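Local coordinates for uncharacterized protein (Bacteroides ovatus, PDB 4FS7), which is of unknown function but, as an extracellular leucine-rich repeat protein of the BspA type, probably takes part in protein binding, at residues T175-L180 against I198-C203; G223-S228 against G245-Y250. All coordinates share one frame; numbering follows the deposited sequence. Where two conformers were deposited one is given.

Interaction 1 of 2, residues T175-L180 against I198-C203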
loop_
_atom_site.group_PDB
_atom_site.type_symbol
_atom_site.label_atom_id
_atom_site.label_comp_id
_atom_site.label_asym_id
_atom_site.label_seq_id
_atom_site.Cartn_x
_atom_site.Cartn_y
_atom_site.Cartn_z
ATOM N N THR A 175 -10.643 6.328 -6.525
ATOM C CA THR A 175 -9.915 5.072 -6.359
ATOM C C THR A 175 -8.405 5.333 -6.394
ATOM O O THR A 175 -7.919 6.025 -7.293
ATOM C CB THR A 175 -10.237 4.088 -7.499
ATOM O OG1 THR A 175 -11.648 3.866 -7.568
ATOM C CG2 THR A 175 -9.493 2.781 -7.352
ATOM N N LEU A 176 -7.678 4.828 -5.403
ATOM C CA LEU A 176 -6.221 4.830 -5.407
ATOM C C LEU A 176 -5.729 3.470 -5.884
ATOM O O LEU A 176 -6.091 2.435 -5.316
ATOM C CB LEU A 176 -5.589 5.197 -4.053
ATOM C CG LEU A 176 -6.004 6.521 -3.421
ATOM C CD1 LEU A 176 -5.205 6.839 -2.177
ATOM C CD2 LEU A 176 -5.972 7.642 -4.456
ATOM N N HIS A 177 -4.953 3.479 -6.954
ATOM C CA HIS A 177 -4.505 2.261 -7.606
ATOM C C HIS A 177 -3.473 1.473 -6.818
ATOM O O HIS A 177 -2.836 1.977 -5.890
ATOM C CB HIS A 177 -3.999 2.582 -9.024
ATOM C CG HIS A 177 -5.105 2.802 -10.009
ATOM N ND1 HIS A 177 -4.985 2.446 -11.335
ATOM C CD2 HIS A 177 -6.317 3.408 -9.886
ATOM C CE1 HIS A 177 -6.100 2.787 -11.978
ATOM N NE2 HIS A 177 -6.925 3.375 -11.127
ATOM N N ASN A 178 -3.334 0.227 -7.223
ATOM C CA ASN A 178 -2.443 -0.701 -6.543
ATOM C C ASN A 178 -1.015 -0.119 -6.384
ATOM O O ASN A 178 -0.417 0.394 -7.329
ATOM C CB ASN A 178 -2.485 -2.027 -7.329
ATOM C CG ASN A 178 -1.532 -3.080 -6.812
ATOM O OD1 ASN A 178 -0.380 -2.807 -6.532
ATOM N ND2 ASN A 178 -2.025 -4.289 -6.670
ATOM N N GLY A 179 -0.498 -0.170 -5.157
ATOM C CA GLY A 179 0.886 0.167 -4.907
ATOM C C GLY A 179 1.249 1.605 -5.183
ATOM O O GLY A 179 2.442 1.906 -5.237
ATOM N N LEU A 180 0.271 2.506 -5.229
ATOM C CA LEU A 180 0.531 3.887 -5.647
ATOM C C LEU A 180 1.660 4.557 -4.916
ATOM O O LEU A 180 2.501 5.247 -5.536
ATOM C CB LEU A 180 -0.727 4.695 -5.449
ATOM C CG LEU A 180 -0.718 6.136 -5.915
ATOM C CD1 LEU A 180 -0.326 6.263 -7.371
ATOM C CD2 LEU A 180 -2.120 6.745 -5.701
ATOM N N ILE A 198 -12.276 3.821 -2.632
ATOM C CA ILE A 198 -11.473 2.580 -2.664
ATOM C C ILE A 198 -9.991 2.868 -2.575
ATOM O O ILE A 198 -9.498 3.717 -3.326
ATOM C CB ILE A 198 -11.776 1.822 -4.015
ATOM C CG1 ILE A 198 -13.230 1.378 -4.082
ATOM C CG2 ILE A 198 -10.786 0.663 -4.229
ATOM C CD1 ILE A 198 -13.657 0.922 -5.477
ATOM N N ILE A 199 -9.292 2.143 -1.710
ATOM C CA ILE A 199 -7.822 2.089 -1.691
ATOM C C ILE A 199 -7.466 0.661 -2.068
ATOM O O ILE A 199 -7.831 -0.289 -1.355
ATOM C CB ILE A 199 -7.231 2.482 -0.323
ATOM C CG1 ILE A 199 -7.539 3.947 -0.018
ATOM C CG2 ILE A 199 -5.749 2.172 -0.269
ATOM C CD1 ILE A 199 -7.180 4.406 1.398
ATOM N N ARG A 200 -6.770 0.495 -3.188
ATOM C CA ARG A 200 -6.425 -0.820 -3.698
ATOM C C ARG A 200 -5.218 -1.430 -3.009
ATOM O O ARG A 200 -4.575 -0.822 -2.155
ATOM C CB ARG A 200 -6.256 -0.757 -5.222
ATOM C CG ARG A 200 -7.573 -0.504 -5.946
ATOM C CD ARG A 200 -7.436 -0.736 -7.443
ATOM N NE ARG A 200 -8.697 -0.594 -8.168
ATOM C CZ ARG A 200 -8.792 -0.282 -9.475
ATOM N NH1 ARG A 200 -7.687 -0.032 -10.183
ATOM N NH2 ARG A 200 -9.994 -0.160 -10.063
ATOM N N ASP A 201 -4.906 -2.654 -3.414
ATOM C CA ASP A 201 -3.866 -3.450 -2.754
ATOM C C ASP A 201 -2.545 -2.728 -2.692
ATOM O O ASP A 201 -2.153 -2.074 -3.666
ATOM C CB ASP A 201 -3.643 -4.785 -3.498
ATOM C CG ASP A 201 -4.851 -5.684 -3.627
ATOM O OD1 ASP A 201 -5.859 -5.489 -2.987
ATOM O OD2 ASP A 201 -4.753 -6.672 -4.403
ATOM N N TYR A 202 -1.787 -2.867 -1.598
ATOM C CA TYR A 202 -0.443 -2.377 -1.441
ATOM C C TYR A 202 -0.317 -0.867 -1.531
ATOM O O TYR A 202 0.811 -0.401 -1.559
ATOM C CB TYR A 202 0.488 -3.033 -2.479
ATOM C CG TYR A 202 0.595 -4.521 -2.312
ATOM C CD1 TYR A 202 1.422 -5.093 -1.352
ATOM C CD2 TYR A 202 -0.136 -5.340 -3.103
ATOM C CE1 TYR A 202 1.505 -6.489 -1.220
ATOM C CE2 TYR A 202 -0.083 -6.748 -2.963
ATOM C CZ TYR A 202 0.726 -7.294 -2.003
ATOM O OH TYR A 202 0.790 -8.667 -1.879
ATOM N N CYS A 203 -1.405 -0.106 -1.473
ATOM C CA CYS A 203 -1.300 1.326 -1.803
ATOM C C CYS A 203 -0.244 2.066 -0.976
ATOM O O CYS A 203 0.512 2.873 -1.524
ATOM C CB CYS A 203 -2.675 1.966 -1.680
ATOM S SG CYS A 203 -2.771 3.627 -2.291
HETATM O O HOH W 1 -12.281 1.508 -8.918
HETATM O O HOH W 2 -4.953 -0.747 -9.520
#

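Interaction 2 of 2, residues G223-S228 against G245-Y250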
loop_
_atom_site.group_PDB
_atom_site.type_symbol
_atom_site.label_atom_id
_atom_site.label_comp_id
_atom_site.label_asym_id
_atom_site.label_seq_id
_atom_site.Cartn_x
_atom_site.Cartn_y
_atom_site.Cartn_z
ATOM N N GLY A 223 -7.735 -2.561 0.326
ATOM C CA GLY A 223 -7.250 -3.763 -0.313
ATOM C C GLY A 223 -6.147 -4.483 0.463
ATOM O O GLY A 223 -5.673 -4.056 1.538
ATOM N N ASP A 224 -5.733 -5.596 -0.102
ATOM C CA ASP A 224 -4.758 -6.452 0.514
ATOM C C ASP A 224 -3.454 -5.698 0.781
ATOM O O ASP A 224 -2.967 -4.988 -0.100
ATOM C CB ASP A 224 -4.415 -7.672 -0.377
ATOM C CG ASP A 224 -5.569 -8.628 -0.641
ATOM O OD1 ASP A 224 -6.658 -8.458 -0.088
ATOM O OD2 ASP A 224 -5.328 -9.570 -1.428
ATOM N N PHE A 225 -2.901 -5.797 1.987
ATOM C CA PHE A 225 -1.667 -5.153 2.362
ATOM C C PHE A 225 -1.690 -3.621 2.204
ATOM O O PHE A 225 -0.658 -2.983 2.183
ATOM C CB PHE A 225 -0.447 -5.715 1.587
ATOM C CG PHE A 225 -0.107 -7.134 1.917
ATOM C CD1 PHE A 225 0.796 -7.424 2.953
ATOM C CD2 PHE A 225 -0.610 -8.172 1.182
ATOM C CE1 PHE A 225 1.137 -8.727 3.246
ATOM C CE2 PHE A 225 -0.255 -9.490 1.502
ATOM C CZ PHE A 225 0.613 -9.737 2.504
ATOM N N ALA A 226 -2.878 -2.992 2.164
ATOM C CA ALA A 226 -2.927 -1.562 1.820
ATOM C C ALA A 226 -2.222 -0.654 2.775
ATOM O O ALA A 226 -1.704 0.398 2.361
ATOM C CB ALA A 226 -4.361 -1.087 1.584
ATOM N N LEU A 227 -2.217 -1.039 4.055
ATOM C CA LEU A 227 -1.571 -0.253 5.101
ATOM C C LEU A 227 -0.511 -1.101 5.798
ATOM O O LEU A 227 -0.189 -0.851 6.953
ATOM C CB LEU A 227 -2.611 0.319 6.074
ATOM C CG LEU A 227 -3.519 1.401 5.492
ATOM C CD1 LEU A 227 -4.675 1.712 6.453
ATOM C CD2 LEU A 227 -2.660 2.640 5.257
ATOM N N SER A 228 0.069 -2.059 5.105
ATOM C CA SER A 228 1.090 -2.917 5.707
ATOM C C SER A 228 2.371 -2.161 5.929
ATOM O O SER A 228 2.801 -1.343 5.098
ATOM C CB SER A 228 1.323 -4.098 4.787
ATOM O OG SER A 228 2.411 -4.880 5.213
ATOM N N GLY A 245 -9.602 -6.186 2.869
ATOM C CA GLY A 245 -8.915 -7.301 2.256
ATOM C C GLY A 245 -8.106 -8.128 3.239
ATOM O O GLY A 245 -8.373 -8.123 4.432
ATOM N N LYS A 246 -7.114 -8.839 2.707
ATOM C CA LYS A 246 -6.216 -9.654 3.523
ATOM C C LYS A 246 -5.019 -8.833 3.988
ATOM O O LYS A 246 -4.503 -7.989 3.243
ATOM C CB LYS A 246 -5.709 -10.816 2.686
ATOM C CG LYS A 246 -6.765 -11.735 2.177
ATOM C CD LYS A 246 -6.252 -12.642 1.027
ATOM C CE LYS A 246 -7.357 -13.485 0.447
ATOM N NZ LYS A 246 -6.884 -14.150 -0.794
ATOM N N SER A 247 -4.514 -9.100 5.190
ATOM C CA SER A 247 -3.191 -8.626 5.542
ATOM C C SER A 247 -3.078 -7.088 5.479
ATOM O O SER A 247 -2.000 -6.562 5.269
ATOM C CB SER A 247 -2.113 -9.267 4.651
ATOM O OG SER A 247 -2.241 -10.693 4.664
ATOM N N VAL A 248 -4.174 -6.376 5.747
ATOM C CA VAL A 248 -4.208 -4.964 5.505
ATOM C C VAL A 248 -3.183 -4.218 6.338
ATOM O O VAL A 248 -2.635 -3.239 5.863
ATOM C CB VAL A 248 -5.620 -4.369 5.681
ATOM C CG1 VAL A 248 -5.622 -2.847 5.529
ATOM C CG2 VAL A 248 -6.622 -4.995 4.719
ATOM N N PHE A 249 -2.978 -4.661 7.588
ATOM C CA PHE A 249 -2.069 -4.044 8.476
ATOM C C PHE A 249 -0.865 -4.946 8.790
ATOM O O PHE A 249 -0.203 -4.834 9.835
ATOM C CB PHE A 249 -2.764 -3.641 9.788
ATOM C CG PHE A 249 -3.835 -2.622 9.576
ATOM C CD1 PHE A 249 -3.530 -1.254 9.526
ATOM C CD2 PHE A 249 -5.145 -3.007 9.356
ATOM C CE1 PHE A 249 -4.512 -0.309 9.292
ATOM C CE2 PHE A 249 -6.115 -2.085 9.137
ATOM C CZ PHE A 249 -5.810 -0.725 9.082
ATOM N N TYR A 250 -0.519 -5.808 7.854
ATOM C CA TYR A 250 0.542 -6.779 8.096
ATOM C C TYR A 250 1.813 -6.137 8.581
ATOM O O TYR A 250 2.350 -5.232 7.951
ATOM C CB TYR A 250 0.839 -7.546 6.790
ATOM C CG TYR A 250 1.826 -8.650 6.976
ATOM C CD1 TYR A 250 3.185 -8.387 6.990
ATOM C CD2 TYR A 250 1.424 -9.944 7.209
ATOM C CE1 TYR A 250 4.120 -9.378 7.265
ATOM C CE2 TYR A 250 2.361 -10.950 7.444
ATOM C CZ TYR A 250 3.687 -10.656 7.491
ATOM O OH TYR A 250 4.559 -11.707 7.787
HETATM O O HOH W 3 -6.566 -11.705 -2.522
#

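Interaction 1 of 2, residues T175-L180 against I198-C203
Arg200 turns one face of its guanidinium to Thr175 CG2 and sets its NH1 end over a face of the His177 ring. Its chain runs extended from CG to NE, rising past the carbonyl of Leu176, and this length brings NH1 over the centre of the His177 imidazole, 3.5 Å above the ring plane. The two flat groups are not parallel: their planes lie 38° apart, so one nitrogen meets the ring face while the rest of the guanidinium tilts away. Thr175 CG2 comes over the guanidinium offset toward its rim, 3.6 Å from Arg200 NE. With OG1 beside the backbone N of Thr175 (chi1 -56°) and CG2 anti to it, the methyl faces the guanidinium and OG1 shares a water with Arg200 NH2, whose bond is weak. A second water, in the guanidinium plane, links Arg200 NH1 to Asn178 N. A long, polar-ended residue suits this solvent-facing side, where its aliphatic part packs and its head meets water.

Inward, the chemistry turns apolar. Cys203 SG, anti to its own backbone N, touches Leu176 CB at 3.7 Å and Leu180 CB at 3.9 Å; a small sulfur side chain suits this buried place.

The backbones are joined by Leu176 N to Ile198 O and Arg200 N to Leu176 O, both 3.0 Å, then by Gly179 N to Asp201 O at 2.9 Å. The side chain of Asp201 serves the next turn, its OD1 bonding to Asp224 N. Gly179 has positive phi, which glycine adopts readily, in a type II turn. Short parallel strands, each running into a type II turn, mark successive coils of the BspA-type leucine-rich repeat solenoid.

Interaction 2 of 2, residues G223-S228 against G245-Y250
Phe225 sets its ring on Ser247, joining two successive turns of the BspA-type leucine-rich repeat solenoid just beyond their short strands. From CB, 4.1 Å from Ser247 O, the side chain leaves with CG anti to the carbonyl carbon of Phe225 (chi1 -67°), which swings the ring across the neighbouring turn. CG and CD1 pass near Ser247 O; CD2 and CE2 lie over Ser247 CB; farther out, CE1 meets Tyr250 CB, and CZ lies closest to Ser247 CB. CE2 and CZ also come near Ser247 OG. The serine methylene sits almost on the ring normal, 3.5 Å from the centroid, a clear CH-pi contact. The short serine side chain lets the ring approach this closely. Tyr250 lies alongside; the two rings are set at a slant, their planes 49° apart. Phe225 also meets the Tyr202 ring of the preceding turn, the two planes nearly parallel.

On the buried side Leu227 CD1 reaches Phe249 CE1 at 3.5 Å, the two side chains running the same way, while Val248 CG2 packs against Gly223 O. Branched and aromatic residues suit this interior.

The polar groups are gripped by backbone. Phe225 N donates to Lys246 O, and Leu227 N donates in the carbonyl plane to Val248 O. Gly245 CA lies 3.5 Å from Asp224 OD1, leaving little room for a side chain there. At the outer edge Lys246 runs extended beside Asp224; the charged ends stay 4.9 Å apart, OD2 to NZ, and a water bridges them instead. Opposite charges there would probably favour each other even so. Ser228 OG donates to Tyr250 O at 2.8 Å, whereas Asp224 OD1 takes Lys246 N at 2.9 Å from above the carboxylate plane, in a nearly straight 170° bond.

How the interactions relate
Both interactions join neighbouring coils of one solenoid and follow each other along the chain, their centres about 10 Å apart. Interaction 1 is partly buried and includes the parallel strands 175-176 and 198-199; interaction 2 is more buried and lies wholly in the turns that follow strands 221-222 and 243-244. The coils stay joined between the two interactions: Ile199 O probably accepts from Gly223 N at the strand ends, and Tyr202 N probably donates to Asp224 O in the turns. Their outer faces differ: a cationic head over imidazole in interaction 1, one phenyl ring over a serine in interaction 2, with water bridging polar groups in both. Inside, sulfur and leucine give way to leucine, valine and phenylalanine.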